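Local coordinates for DNA polymerase III subunit beta (PDB 4TSZ), which confers DNA tethering and processivity on DNA polymerases and other proteins as a ring-shaped dimer that slides along the duplex, at residues E[260-265]-E[328-333]; E[267-272]-E[292-297]; E[273-278]-E[296-301]; E[279-284]-E[322-327]; E[348-353]-E[360-365]. All coordinates share one frame; numbering follows the deposited sequence. Where two conformers were deposited one is given.

Interaction 1: residues E[260-265]-E[328-333]; sequences GDRQQL and DVLGVI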
# COMPACT_ATOMS: atom_id res chain seq x y z
N GLY E 260 -33.97 5.34 1.99
CA GLY E 260 -33.34 4.79 0.80
C GLY E 260 -32.47 3.61 1.11
O GLY E 260 -32.17 3.32 2.28
N ASP E 261 -32.07 2.90 0.05
CA ASP E 261 -31.17 1.75 0.16
C ASP E 261 -29.75 2.31 0.26
O ASP E 261 -29.32 3.06 -0.62
CB ASP E 261 -31.33 0.82 -1.06
CG ASP E 261 -30.51 -0.45 -0.94
OD1 ASP E 261 -30.99 -1.40 -0.31
OD2 ASP E 261 -29.37 -0.47 -1.43
N ARG E 262 -29.03 1.95 1.34
CA ARG E 262 -27.66 2.40 1.59
C ARG E 262 -26.72 2.09 0.41
O ARG E 262 -26.02 2.98 -0.05
CB ARG E 262 -27.11 1.81 2.89
CG ARG E 262 -25.82 2.48 3.37
CD ARG E 262 -24.93 1.51 4.12
NE ARG E 262 -24.33 0.50 3.24
CZ ARG E 262 -23.18 0.66 2.59
NH1 ARG E 262 -22.51 1.80 2.69
NH2 ARG E 262 -22.71 -0.31 1.82
N GLN E 263 -26.75 0.84 -0.09
CA GLN E 263 -25.92 0.41 -1.22
C GLN E 263 -26.24 1.15 -2.52
O GLN E 263 -25.31 1.60 -3.18
CB GLN E 263 -26.04 -1.10 -1.45
CG GLN E 263 -24.99 -1.92 -0.71
CD GLN E 263 -24.95 -3.36 -1.14
OE1 GLN E 263 -24.89 -4.26 -0.33
NE2 GLN E 263 -24.91 -3.61 -2.45
N GLN E 264 -27.53 1.30 -2.86
CA GLN E 264 -27.96 2.01 -4.07
C GLN E 264 -27.50 3.47 -4.04
O GLN E 264 -27.00 3.97 -5.04
CB GLN E 264 -29.48 1.95 -4.23
CG GLN E 264 -30.01 0.61 -4.73
CD GLN E 264 -31.45 0.76 -5.18
OE1 GLN E 264 -32.37 0.92 -4.38
NE2 GLN E 264 -31.66 0.77 -6.48
N LEU E 265 -27.66 4.14 -2.88
CA LEU E 265 -27.24 5.52 -2.71
C LEU E 265 -25.74 5.66 -2.78
O LEU E 265 -25.25 6.55 -3.46
CB LEU E 265 -27.81 6.14 -1.42
CG LEU E 265 -29.34 6.37 -1.41
CD1 LEU E 265 -29.85 6.61 0.00
CD2 LEU E 265 -29.74 7.53 -2.33
N ASP E 328 -18.83 9.39 3.14
CA ASP E 328 -18.27 9.14 4.47
C ASP E 328 -19.33 8.63 5.43
O ASP E 328 -19.09 7.66 6.16
CB ASP E 328 -17.64 10.42 5.05
CG ASP E 328 -16.34 10.84 4.44
OD1 ASP E 328 -15.72 10.01 3.73
OD2 ASP E 328 -15.95 12.00 4.64
N VAL E 329 -20.53 9.26 5.42
CA VAL E 329 -21.66 8.87 6.26
C VAL E 329 -22.15 7.47 5.89
O VAL E 329 -22.33 6.63 6.77
CB VAL E 329 -22.80 9.92 6.22
CG1 VAL E 329 -24.05 9.39 6.93
CG2 VAL E 329 -22.36 11.24 6.84
N LEU E 330 -22.38 7.23 4.58
CA LEU E 330 -22.89 5.95 4.11
C LEU E 330 -21.96 4.78 4.45
O LEU E 330 -22.45 3.70 4.76
CB LEU E 330 -23.23 5.99 2.60
CG LEU E 330 -24.40 6.91 2.21
CD1 LEU E 330 -24.50 7.02 0.73
CD2 LEU E 330 -25.73 6.44 2.80
N GLY E 331 -20.65 5.05 4.47
CA GLY E 331 -19.60 4.09 4.80
C GLY E 331 -19.64 3.59 6.23
O GLY E 331 -19.04 2.56 6.52
N VAL E 332 -20.33 4.31 7.13
CA VAL E 332 -20.47 3.92 8.54
C VAL E 332 -21.89 3.45 8.94
O VAL E 332 -22.08 2.97 10.05
CB VAL E 332 -19.85 4.94 9.55
CG1 VAL E 332 -18.35 5.11 9.31
CG2 VAL E 332 -20.58 6.28 9.51
N ILE E 333 -22.88 3.58 8.03
CA ILE E 333 -24.25 3.10 8.28
C ILE E 333 -24.23 1.55 8.19
O ILE E 333 -23.85 1.01 7.15
CB ILE E 333 -25.27 3.77 7.30
CG1 ILE E 333 -25.37 5.32 7.48
CG2 ILE E 333 -26.67 3.06 7.30
CD1 ILE E 333 -26.07 5.86 8.78
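Arg-262 and Leu-265, in the first turn of helix 262-273, reach across to Leu-330 of helix 323-330 and Ile-333 in the loop that follows. The turn is started by Asp-261, the N-cap at the end of strand 256-261, whose OD2 accepts from Gln-264 N (2.9 Å) through the lone pair turned away from the other carboxylate oxygen. Arg-262 comes next and carries most of the contact. With CG trans to the backbone N (chi1 -167°) and bends at chi2 and chi3, its chain slides past Leu-330 in the opposite direction. CD lies 3.3 Å from Ile-333 O, and it also packs against Ile-333 CB at 3.9 Å. The guanidinium then donates from NH1 to Leu-330 O over 2.8 Å. This bond is not straight (144° at the hydrogen), and the nitrogen sits above the carbonyl plane, so no oxygen lone pair is used directly. One turn on, Leu-265 CB rests 4.0 Å from Leu-330 CD1; both leucines also touch Val-338 of strand 337-342. The two segments thus meet through an apolar base bordered by one charged hydrogen bond. The cation probably gains from the partial negative charge of the carbonyl it meets, while the aliphatic part of Arg-262 packs on Leu-330 CD2 and Ile-333.

Interaction 2: residues E[267-272]-E[292-297]; sequences EAFSRT and LKIQAN
Ile-294 of strand 291-297 stands between Phe-269 and Thr-272 of helix 262-273 and crosses each of them at about a right angle. Its two branches divide the work. CD1, at the end of the longer branch, lies 3.7 Å from Phe-269 CE1, approaching the ring obliquely, and 3.8 Å from Ala-268 CB. The CG2 methyl goes to Thr-272 instead, 3.5 Å from OG1. Thr-272 holds OG1 between the backbone N and the carbonyl carbon (chi1 61°), where it curls back on its own helix: Ala-268 O is 3.0 Å from OG1 and Phe-269 O is also near, and the single hydroxyl proton may go to either. Farther along the strand, Ala-296 CB lies 3.2 Å from Thr-272 O, and these two residues have the nearest CA atoms of the two segments. At the other end, Leu-292 CD2 meets Phe-269 CZ at 4.4 Å. The axes of 267-272 and 292-297 run nearly parallel, 21° apart and 8.7 Å from each other at closest. Phe-269 goes on to pack against Val-323, Leu-327 and Leu-330 of helix 323-330, and so joins both helices to this sheet. No hydrogen bond links the two segments. Their cohesion is therefore hydrophobic and depends on shape, while the hydroxyl of the buried Thr-272, set against the Ile-294 CG2 methyl, finds its acceptors within its own helix.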
# COMPACT_ATOMS: atom_id res chain seq x y z
N GLU E 267 -23.58 3.61 -4.31
CA GLU E 267 -23.16 3.31 -5.69
C GLU E 267 -23.40 4.49 -6.63
O GLU E 267 -22.51 4.83 -7.42
CB GLU E 267 -23.84 2.04 -6.21
CG GLU E 267 -23.26 0.77 -5.62
CD GLU E 267 -24.20 -0.42 -5.51
OE1 GLU E 267 -23.80 -1.43 -4.88
OE2 GLU E 267 -25.34 -0.34 -6.02
N ALA E 268 -24.59 5.12 -6.52
CA ALA E 268 -24.97 6.28 -7.33
C ALA E 268 -24.11 7.50 -6.98
O ALA E 268 -23.69 8.22 -7.90
CB ALA E 268 -26.44 6.60 -7.13
N PHE E 269 -23.83 7.73 -5.67
CA PHE E 269 -22.97 8.83 -5.23
C PHE E 269 -21.53 8.61 -5.74
O PHE E 269 -20.93 9.55 -6.22
CB PHE E 269 -23.01 9.05 -3.70
CG PHE E 269 -24.29 9.63 -3.14
CD1 PHE E 269 -25.04 10.55 -3.88
CD2 PHE E 269 -24.72 9.32 -1.86
CE1 PHE E 269 -26.23 11.08 -3.36
CE2 PHE E 269 -25.90 9.86 -1.34
CZ PHE E 269 -26.65 10.74 -2.09
N SER E 270 -21.02 7.36 -5.68
CA SER E 270 -19.67 7.03 -6.16
C SER E 270 -19.54 7.26 -7.68
O SER E 270 -18.54 7.83 -8.12
CB SER E 270 -19.31 5.58 -5.83
OG SER E 270 -19.18 5.38 -4.44
N ARG E 271 -20.56 6.85 -8.47
CA ARG E 271 -20.56 7.03 -9.94
C ARG E 271 -20.55 8.50 -10.31
O ARG E 271 -19.71 8.91 -11.11
CB ARG E 271 -21.75 6.33 -10.60
CG ARG E 271 -21.61 4.82 -10.67
CD ARG E 271 -22.69 4.17 -11.51
NE ARG E 271 -23.96 4.05 -10.79
CZ ARG E 271 -24.32 2.99 -10.09
NH1 ARG E 271 -23.51 1.95 -9.97
NH2 ARG E 271 -25.51 2.96 -9.49
N THR E 272 -21.47 9.30 -9.72
CA THR E 272 -21.57 10.73 -9.99
C THR E 272 -20.33 11.52 -9.53
O THR E 272 -19.92 12.45 -10.22
CB THR E 272 -22.90 11.33 -9.49
OG1 THR E 272 -23.00 11.17 -8.08
CG2 THR E 272 -24.12 10.73 -10.19
N LEU E 292 -34.96 10.34 -6.15
CA LEU E 292 -33.80 11.20 -5.89
C LEU E 292 -32.95 11.28 -7.16
O LEU E 292 -32.35 10.28 -7.58
CB LEU E 292 -32.97 10.73 -4.68
CG LEU E 292 -31.80 11.67 -4.30
CD1 LEU E 292 -32.31 12.95 -3.63
CD2 LEU E 292 -30.81 10.97 -3.41
N LYS E 293 -32.92 12.47 -7.78
CA LYS E 293 -32.10 12.72 -8.97
C LYS E 293 -30.77 13.30 -8.49
O LYS E 293 -30.77 14.23 -7.67
CB LYS E 293 -32.79 13.70 -9.93
CG LYS E 293 -34.05 13.18 -10.61
CD LYS E 293 -34.59 14.22 -11.58
CE LYS E 293 -35.96 13.89 -12.13
NZ LYS E 293 -36.44 14.93 -13.08
N ILE E 294 -29.64 12.73 -8.95
CA ILE E 294 -28.30 13.17 -8.60
C ILE E 294 -27.57 13.67 -9.83
O ILE E 294 -27.54 12.98 -10.86
CB ILE E 294 -27.48 12.07 -7.86
CG1 ILE E 294 -28.30 11.40 -6.73
CG2 ILE E 294 -26.12 12.63 -7.33
CD1 ILE E 294 -27.92 9.99 -6.47
N GLN E 295 -26.97 14.86 -9.73
CA GLN E 295 -26.21 15.44 -10.83
C GLN E 295 -24.87 15.97 -10.33
O GLN E 295 -24.79 16.52 -9.23
CB GLN E 295 -27.03 16.53 -11.53
CG GLN E 295 -26.43 17.03 -12.84
CD GLN E 295 -26.21 18.52 -12.80
OE1 GLN E 295 -25.36 19.04 -12.07
NE2 GLN E 295 -26.97 19.25 -13.61
N ALA E 296 -23.82 15.79 -11.14
CA ALA E 296 -22.48 16.28 -10.87
C ALA E 296 -21.84 16.79 -12.15
O ALA E 296 -21.98 16.17 -13.22
CB ALA E 296 -21.62 15.19 -10.26
N ASN E 297 -21.13 17.91 -12.05
CA ASN E 297 -20.38 18.49 -13.16
C ASN E 297 -19.07 19.10 -12.70
O ASN E 297 -18.91 19.39 -11.50
CB ASN E 297 -21.21 19.42 -14.06
CG ASN E 297 -21.91 20.54 -13.33
OD1 ASN E 297 -21.29 21.48 -12.83
ND2 ASN E 297 -23.23 20.47 -13.29

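Interaction 3: residues E[273-278]-E[296-301]; sequences AILSNE and ANNPEQ
A type I beta turn, Ala-273 to Ser-276, follows on from helix 262-273, and the chain leaving it lies against the end of strand 291-297 and the type I turn Asn-298 to Gln-301 that follows. The first turn is fastened twice at Ala-273 O, which accepts from Ser-276 N and from Ser-276 OG (2.8 Å), the hydroxyl lying in the carbonyl plane on a lone pair. OG reaches it because chi1 of 72° folds it back between the backbone N and the carbonyl carbon. The methylene of Ser-276 meets Ala-296 CB at 4.0 Å. No direct hydrogen bond crosses the contact; water 1 bridges it, donating to Ile-274 O (2.8 Å) and Ser-276 O (2.6 Å) and accepting from Asn-298 ND2 (3.1 Å). The same amide nitrogen also donates to Glu-302 OE1, which gives it two partners. Asn-298 CB lies 3.5 Å from Leu-275 O. At the outer end, Asn-277 ND2 rests 3.6 Å from Pro-299 CG, the two side chains crossing at about a right angle. Asn-277 OD1 is engaged separately, taking the N-H groups of Lys-279 and Tyr-280 within the loop that leads to strand 282-288. Around the first turn, Ala-273 and Ser-276 abut Val-323 of helix 323-330. Leu-275 packs on Ala-304 of strand 303-309 and on Thr-108 of the second subunit, while Glu-300 forms a salt bridge with Lys-75 of that subunit.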
# COMPACT_ATOMS: atom_id res chain seq x y z
N ALA E 273 -19.71 11.10 -8.39
CA ALA E 273 -18.51 11.72 -7.81
C ALA E 273 -17.35 11.81 -8.80
O ALA E 273 -16.61 12.80 -8.76
CB ALA E 273 -18.08 10.95 -6.56
N ILE E 274 -17.21 10.81 -9.71
CA ILE E 274 -16.18 10.76 -10.77
C ILE E 274 -16.17 12.06 -11.59
O ILE E 274 -15.10 12.59 -11.89
CB ILE E 274 -16.33 9.48 -11.65
CG1 ILE E 274 -16.16 8.20 -10.79
CG2 ILE E 274 -15.35 9.48 -12.85
CD1 ILE E 274 -16.82 6.93 -11.35
N LEU E 275 -17.36 12.59 -11.91
CA LEU E 275 -17.48 13.82 -12.68
C LEU E 275 -17.77 15.10 -11.88
O LEU E 275 -18.10 16.13 -12.46
CB LEU E 275 -18.39 13.64 -13.91
CG LEU E 275 -17.97 12.51 -14.86
CD1 LEU E 275 -18.88 12.43 -16.06
CD2 LEU E 275 -16.49 12.66 -15.29
N SER E 276 -17.59 15.04 -10.55
CA SER E 276 -17.73 16.23 -9.70
C SER E 276 -16.38 16.95 -9.67
O SER E 276 -15.35 16.35 -10.01
CB SER E 276 -18.17 15.84 -8.29
OG SER E 276 -17.13 15.23 -7.55
N ASN E 277 -16.38 18.24 -9.29
CA ASN E 277 -15.17 19.07 -9.15
C ASN E 277 -14.21 18.35 -8.19
O ASN E 277 -14.64 17.91 -7.12
CB ASN E 277 -15.56 20.45 -8.60
CG ASN E 277 -14.44 21.45 -8.59
OD1 ASN E 277 -13.45 21.34 -7.85
ND2 ASN E 277 -14.58 22.49 -9.38
N GLU E 278 -12.95 18.16 -8.60
CA GLU E 278 -11.95 17.44 -7.81
C GLU E 278 -11.65 18.08 -6.45
O GLU E 278 -11.34 17.37 -5.49
CB GLU E 278 -10.66 17.23 -8.63
N ALA E 296 -23.82 15.79 -11.14
CA ALA E 296 -22.48 16.28 -10.87
C ALA E 296 -21.84 16.79 -12.15
O ALA E 296 -21.98 16.17 -13.22
CB ALA E 296 -21.62 15.19 -10.26
N ASN E 297 -21.13 17.91 -12.05
CA ASN E 297 -20.38 18.49 -13.16
C ASN E 297 -19.07 19.10 -12.70
O ASN E 297 -18.91 19.39 -11.50
CB ASN E 297 -21.21 19.42 -14.06
CG ASN E 297 -21.91 20.54 -13.33
OD1 ASN E 297 -21.29 21.48 -12.83
ND2 ASN E 297 -23.23 20.47 -13.29
N ASN E 298 -18.11 19.21 -13.62
CA ASN E 298 -16.78 19.71 -13.31
C ASN E 298 -16.40 20.92 -14.20
O ASN E 298 -17.18 21.27 -15.09
CB ASN E 298 -15.77 18.53 -13.38
CG ASN E 298 -15.58 17.90 -14.75
OD1 ASN E 298 -15.85 18.50 -15.79
ND2 ASN E 298 -15.03 16.70 -14.76
N PRO E 299 -15.22 21.59 -13.99
CA PRO E 299 -14.87 22.74 -14.85
C PRO E 299 -14.74 22.44 -16.35
O PRO E 299 -14.97 23.35 -17.15
CB PRO E 299 -13.56 23.25 -14.24
CG PRO E 299 -13.54 22.70 -12.85
CD PRO E 299 -14.17 21.36 -12.98
N GLU E 300 -14.42 21.18 -16.73
CA GLU E 300 -14.28 20.74 -18.12
C GLU E 300 -15.66 20.52 -18.78
O GLU E 300 -15.73 20.09 -19.94
CB GLU E 300 -13.44 19.44 -18.23
CG GLU E 300 -12.06 19.51 -17.59
CD GLU E 300 -11.95 18.72 -16.30
OE1 GLU E 300 -12.28 19.27 -15.23
OE2 GLU E 300 -11.55 17.53 -16.37
N GLN E 301 -16.75 20.82 -18.05
CA GLN E 301 -18.15 20.67 -18.48
C GLN E 301 -18.61 19.22 -18.68
O GLN E 301 -19.62 18.96 -19.35
CB GLN E 301 -18.55 21.64 -19.61
CG GLN E 301 -18.61 23.10 -19.15
CD GLN E 301 -18.72 24.07 -20.29
OE1 GLN E 301 -17.76 24.33 -21.03
NE2 GLN E 301 -19.89 24.69 -20.44
O HOH W 1 -14.33 15.26 -12.14

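Interaction 4: residues E[279-284]-E[322-327]; sequences KYRGIR and NVSYLL
The guanidinium of Arg-281 has Val-323 CG1 over one face, 3.7 Å above the plane and offset to the rim, and Ser-324 OG at its edge. It sits at an N-capped strand-to-helix junction, where strand 317-322 ends beside strand 282-288 and helix 323-330 begins. Side-on, NE and NH2 both grip that one oxygen: NE to OG is 2.7 Å, NH2 to OG 3.0 Å, and the hydroxyl lies close to the guanidinium plane. Bends at chi2 and chi3 fold the arginine over the start of the helix to reach it. A second flat group, the Tyr-325 ring, has one face covered centrally by Asn-322 CG. Asn-322 is the N-cap of the helix, its OD1 accepting from Tyr-325 N (3.2 Å) from above the carbonyl plane. Gly-282 and Asn-322 form an antiparallel non-hydrogen-bonded pair at the junction. Just beyond it Val-323 N donates to Arg-281 O over 2.8 Å, almost straight at 170° and nearly along the C=O axis. Thus Arg-281 holds the first turn of the helix by both its backbone and its side chain. Asn-322 and Tyr-325 also pack against a polar side chain of the bound peptide, which places this helix start beside the peptide-binding site. Ile-283 crosses Val-323 at about a right angle and also packs on Phe-269 and Ile-294. Its CG2 meets Val-323 CB at 3.7 Å, and its CD1 methyl ends 4.0 Å from Leu-326 CD1.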
# COMPACT_ATOMS: atom_id res chain seq x y z
N LYS E 279 -11.77 19.41 -6.37
CA LYS E 279 -11.53 20.17 -5.14
C LYS E 279 -12.81 20.34 -4.32
O LYS E 279 -12.83 20.00 -3.13
CB LYS E 279 -10.90 21.54 -5.47
N TYR E 280 -13.88 20.86 -4.94
CA TYR E 280 -15.13 21.16 -4.25
C TYR E 280 -16.12 20.02 -4.04
O TYR E 280 -16.92 20.07 -3.11
CB TYR E 280 -15.74 22.49 -4.74
CG TYR E 280 -14.74 23.62 -4.66
CD1 TYR E 280 -14.38 24.17 -3.44
CD2 TYR E 280 -14.08 24.06 -5.80
CE1 TYR E 280 -13.41 25.17 -3.35
CE2 TYR E 280 -13.10 25.05 -5.73
CZ TYR E 280 -12.78 25.61 -4.51
OH TYR E 280 -11.83 26.60 -4.43
N ARG E 281 -16.02 18.96 -4.89
CA ARG E 281 -16.80 17.71 -4.77
C ARG E 281 -18.33 17.88 -4.67
O ARG E 281 -19.01 17.06 -4.06
CB ARG E 281 -16.22 16.86 -3.62
CG ARG E 281 -14.74 16.52 -3.80
CD ARG E 281 -14.54 15.34 -4.74
NE ARG E 281 -15.04 14.10 -4.12
CZ ARG E 281 -15.17 12.93 -4.73
NH1 ARG E 281 -14.88 12.80 -6.02
NH2 ARG E 281 -15.60 11.87 -4.05
N GLY E 282 -18.83 18.95 -5.27
CA GLY E 282 -20.24 19.30 -5.24
C GLY E 282 -21.11 18.48 -6.16
O GLY E 282 -20.76 18.23 -7.32
N ILE E 283 -22.24 18.03 -5.62
CA ILE E 283 -23.29 17.31 -6.34
C ILE E 283 -24.60 18.00 -6.07
O ILE E 283 -24.75 18.67 -5.04
CB ILE E 283 -23.34 15.78 -6.06
CG1 ILE E 283 -23.65 15.47 -4.57
CG2 ILE E 283 -22.10 15.06 -6.60
CD1 ILE E 283 -24.20 14.11 -4.31
N ARG E 284 -25.54 17.88 -7.00
CA ARG E 284 -26.86 18.45 -6.86
C ARG E 284 -27.87 17.32 -6.69
O ARG E 284 -27.86 16.34 -7.44
CB ARG E 284 -27.22 19.34 -8.06
CG ARG E 284 -28.57 20.06 -7.90
CD ARG E 284 -29.00 20.72 -9.19
NE ARG E 284 -29.32 19.72 -10.22
CZ ARG E 284 -29.64 20.02 -11.48
NH1 ARG E 284 -29.68 21.28 -11.88
NH2 ARG E 284 -29.91 19.05 -12.35
N ASN E 322 -21.45 18.16 -0.61
CA ASN E 322 -20.13 17.64 -0.91
C ASN E 322 -20.36 16.11 -0.88
O ASN E 322 -20.80 15.57 0.15
CB ASN E 322 -19.10 18.11 0.14
CG ASN E 322 -17.72 17.47 0.03
OD1 ASN E 322 -17.58 16.26 -0.17
ND2 ASN E 322 -16.68 18.23 0.23
N VAL E 323 -20.14 15.44 -2.04
CA VAL E 323 -20.36 14.00 -2.23
C VAL E 323 -19.49 13.12 -1.32
O VAL E 323 -19.96 12.09 -0.86
CB VAL E 323 -20.36 13.57 -3.73
CG1 VAL E 323 -18.99 13.72 -4.38
CG2 VAL E 323 -20.92 12.16 -3.92
N SER E 324 -18.24 13.56 -1.06
CA SER E 324 -17.32 12.86 -0.17
C SER E 324 -17.90 12.82 1.25
O SER E 324 -17.81 11.77 1.89
CB SER E 324 -15.93 13.50 -0.18
OG SER E 324 -15.36 13.43 -1.48
N TYR E 325 -18.55 13.92 1.71
CA TYR E 325 -19.18 13.97 3.04
C TYR E 325 -20.34 12.98 3.14
O TYR E 325 -20.50 12.34 4.18
CB TYR E 325 -19.66 15.40 3.39
CG TYR E 325 -18.59 16.45 3.58
CD1 TYR E 325 -17.25 16.09 3.72
CD2 TYR E 325 -18.92 17.80 3.66
CE1 TYR E 325 -16.26 17.06 3.90
CE2 TYR E 325 -17.94 18.77 3.83
CZ TYR E 325 -16.61 18.40 3.97
OH TYR E 325 -15.65 19.37 4.13
N LEU E 326 -21.12 12.83 2.05
CA LEU E 326 -22.24 11.88 2.01
C LEU E 326 -21.73 10.43 1.97
O LEU E 326 -22.26 9.59 2.70
CB LEU E 326 -23.20 12.17 0.84
CG LEU E 326 -23.87 13.56 0.79
CD1 LEU E 326 -24.79 13.65 -0.39
CD2 LEU E 326 -24.66 13.86 2.08
N LEU E 327 -20.66 10.18 1.18
CA LEU E 327 -20.03 8.86 1.08
C LEU E 327 -19.42 8.43 2.42
O LEU E 327 -19.55 7.26 2.81
CB LEU E 327 -19.01 8.79 -0.08
CG LEU E 327 -19.63 8.74 -1.48
CD1 LEU E 327 -18.65 9.20 -2.54
CD2 LEU E 327 -20.19 7.34 -1.80

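Interaction 5: residues E[348-353]-E[360-365]; sequences SALVHE and AYVVMP
Ala-349 pairs with Val-363 and Val-351 with Tyr-361 in the antiparallel hairpin of strands 349-353 and 359-363. Each is a hydrogen-bonded pair closed by two backbone bonds. In the first, Ala-349 N donates to Val-363 O (2.9 Å) and Val-363 N to Ala-349 O (3.0 Å); in the second, Val-351 N donates to Tyr-361 O (2.7 Å) and Tyr-361 N to Val-351 O (2.9 Å). Between them lies the non-hydrogen-bonded pair of Leu-350 and Val-362. Weaker CA-H...O contacts fill in, such as Val-362 CA to Ala-349 O at 3.3 Å. Apolar contacts divide by face. Leu-350, its CG trans to the backbone N (chi1 176°), sends CD1 slanting across to Val-362 CG2 at 4.1 Å. On the reverse face Val-351 CB meets Tyr-361 CB at a similar spacing. Aromatic groups add contacts toward the turn of the hairpin: His-352 CE1 touches Ala-360 CB at 3.6 Å while its ND1 bonds to Ser-359 O, and the Tyr-361 ring has Val-351 O at its edge. The phenol oxygen bonds to Arg-142 O and accepts from water 2 (2.8 Å), which has a weak link to Glu-353 OE2. At the opposite end, Ser-348, Val-362, Met-364 and Pro-365 all contact the bound peptide, Pro-365 by backbone hydrogen bonds. The hairpin sits inside an eight-stranded antiparallel sheet, with strand 337-342 beside 349-353 and strand 177-184 of the central domain beside 359-363; Val-329 of helix 323-330 covers the face of Val-351, Tyr-361 and Val-363.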
# COMPACT_ATOMS: atom_id res chain seq x y z
N SER E 348 -28.98 21.75 7.06
CA SER E 348 -28.31 20.46 7.23
C SER E 348 -29.18 19.24 6.95
O SER E 348 -30.40 19.29 7.14
CB SER E 348 -27.78 20.35 8.65
OG SER E 348 -26.41 20.70 8.73
N ALA E 349 -28.54 18.13 6.56
CA ALA E 349 -29.17 16.84 6.37
C ALA E 349 -28.86 16.10 7.68
O ALA E 349 -27.76 16.24 8.22
CB ALA E 349 -28.52 16.09 5.22
N LEU E 350 -29.84 15.38 8.22
CA LEU E 350 -29.67 14.54 9.40
C LEU E 350 -29.76 13.11 8.90
O LEU E 350 -30.67 12.78 8.13
CB LEU E 350 -30.73 14.83 10.47
CG LEU E 350 -30.73 13.95 11.75
CD1 LEU E 350 -29.41 14.06 12.55
CD2 LEU E 350 -31.92 14.30 12.65
N VAL E 351 -28.77 12.29 9.26
CA VAL E 351 -28.71 10.91 8.79
C VAL E 351 -28.65 9.93 9.96
O VAL E 351 -27.92 10.16 10.93
CB VAL E 351 -27.56 10.68 7.76
CG1 VAL E 351 -27.71 9.33 7.05
CG2 VAL E 351 -27.51 11.80 6.72
N HIS E 352 -29.43 8.84 9.86
CA HIS E 352 -29.49 7.79 10.86
C HIS E 352 -29.53 6.43 10.19
O HIS E 352 -29.88 6.33 9.01
CB HIS E 352 -30.80 7.89 11.68
CG HIS E 352 -30.96 9.10 12.54
ND1 HIS E 352 -30.07 9.37 13.57
CD2 HIS E 352 -31.96 10.01 12.57
CE1 HIS E 352 -30.53 10.47 14.15
NE2 HIS E 352 -31.67 10.88 13.58
N GLU E 353 -29.28 5.37 10.98
CA GLU E 353 -29.48 3.99 10.57
C GLU E 353 -31.01 3.80 10.52
O GLU E 353 -31.74 4.62 11.09
CB GLU E 353 -28.86 3.01 11.58
CG GLU E 353 -27.34 3.01 11.56
CD GLU E 353 -26.67 1.85 12.26
OE1 GLU E 353 -27.19 1.36 13.29
OE2 GLU E 353 -25.59 1.43 11.78
N ALA E 360 -25.98 9.45 14.78
CA ALA E 360 -26.55 10.62 14.12
C ALA E 360 -25.46 11.37 13.35
O ALA E 360 -24.36 11.57 13.87
CB ALA E 360 -27.24 11.53 15.13
N TYR E 361 -25.75 11.72 12.10
CA TYR E 361 -24.80 12.38 11.21
C TYR E 361 -25.41 13.63 10.64
O TYR E 361 -26.53 13.60 10.15
CB TYR E 361 -24.33 11.43 10.09
CG TYR E 361 -23.78 10.15 10.66
CD1 TYR E 361 -22.46 10.06 11.09
CD2 TYR E 361 -24.60 9.03 10.84
CE1 TYR E 361 -21.96 8.90 11.68
CE2 TYR E 361 -24.11 7.86 11.43
CZ TYR E 361 -22.79 7.80 11.85
OH TYR E 361 -22.29 6.65 12.40
N VAL E 362 -24.69 14.74 10.75
CA VAL E 362 -25.16 16.05 10.29
C VAL E 362 -24.24 16.54 9.18
O VAL E 362 -23.03 16.52 9.35
CB VAL E 362 -25.23 17.04 11.48
CG1 VAL E 362 -25.81 18.38 11.04
CG2 VAL E 362 -26.05 16.46 12.64
N VAL E 363 -24.81 16.93 8.02
CA VAL E 363 -24.02 17.43 6.90
C VAL E 363 -24.60 18.77 6.46
O VAL E 363 -25.73 18.81 5.98
CB VAL E 363 -23.91 16.43 5.70
CG1 VAL E 363 -22.97 16.98 4.62
CG2 VAL E 363 -23.43 15.05 6.15
N MET E 364 -23.81 19.86 6.57
CA MET E 364 -24.23 21.17 6.08
C MET E 364 -24.19 21.13 4.54
O MET E 364 -23.26 20.56 3.96
CB MET E 364 -23.31 22.31 6.57
CG MET E 364 -23.65 22.84 7.94
SD MET E 364 -25.39 23.35 8.20
CE MET E 364 -25.39 24.93 7.39
N PRO E 365 -25.20 21.73 3.87
CA PRO E 365 -25.18 21.73 2.40
C PRO E 365 -24.19 22.73 1.79
O PRO E 365 -23.47 23.44 2.50
CB PRO E 365 -26.63 22.09 2.05
CG PRO E 365 -27.08 22.94 3.16
CD PRO E 365 -26.38 22.44 4.40
O HOH W 2 -23.71 4.27 12.07

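All five contacts lie in the C-terminal domain, where two helices pack against two sheets. Interactions 1 and 2 share helix 262-273 and meet where Leu-330 CD1 lies 3.5 Å from Phe-269 CD2. Interactions 2 and 3 overlap at Ala-296 and Asn-297. Interaction 4 touches both: Ala-273 CB is 3.6 Å from Val-323 CG1, and Gln-295 O is 2.7 Å from Arg-284 N, a probable hydrogen bond. Interaction 5, on the other sheet, meets interaction 1 at Val-329 CG1 and Val-351 CG1 (3.7 Å). Interactions 4 and 5, centres about 14 Å apart, both reach the bound peptide, whereas interaction 3, and Arg-271 beside interaction 2, reach the second subunit.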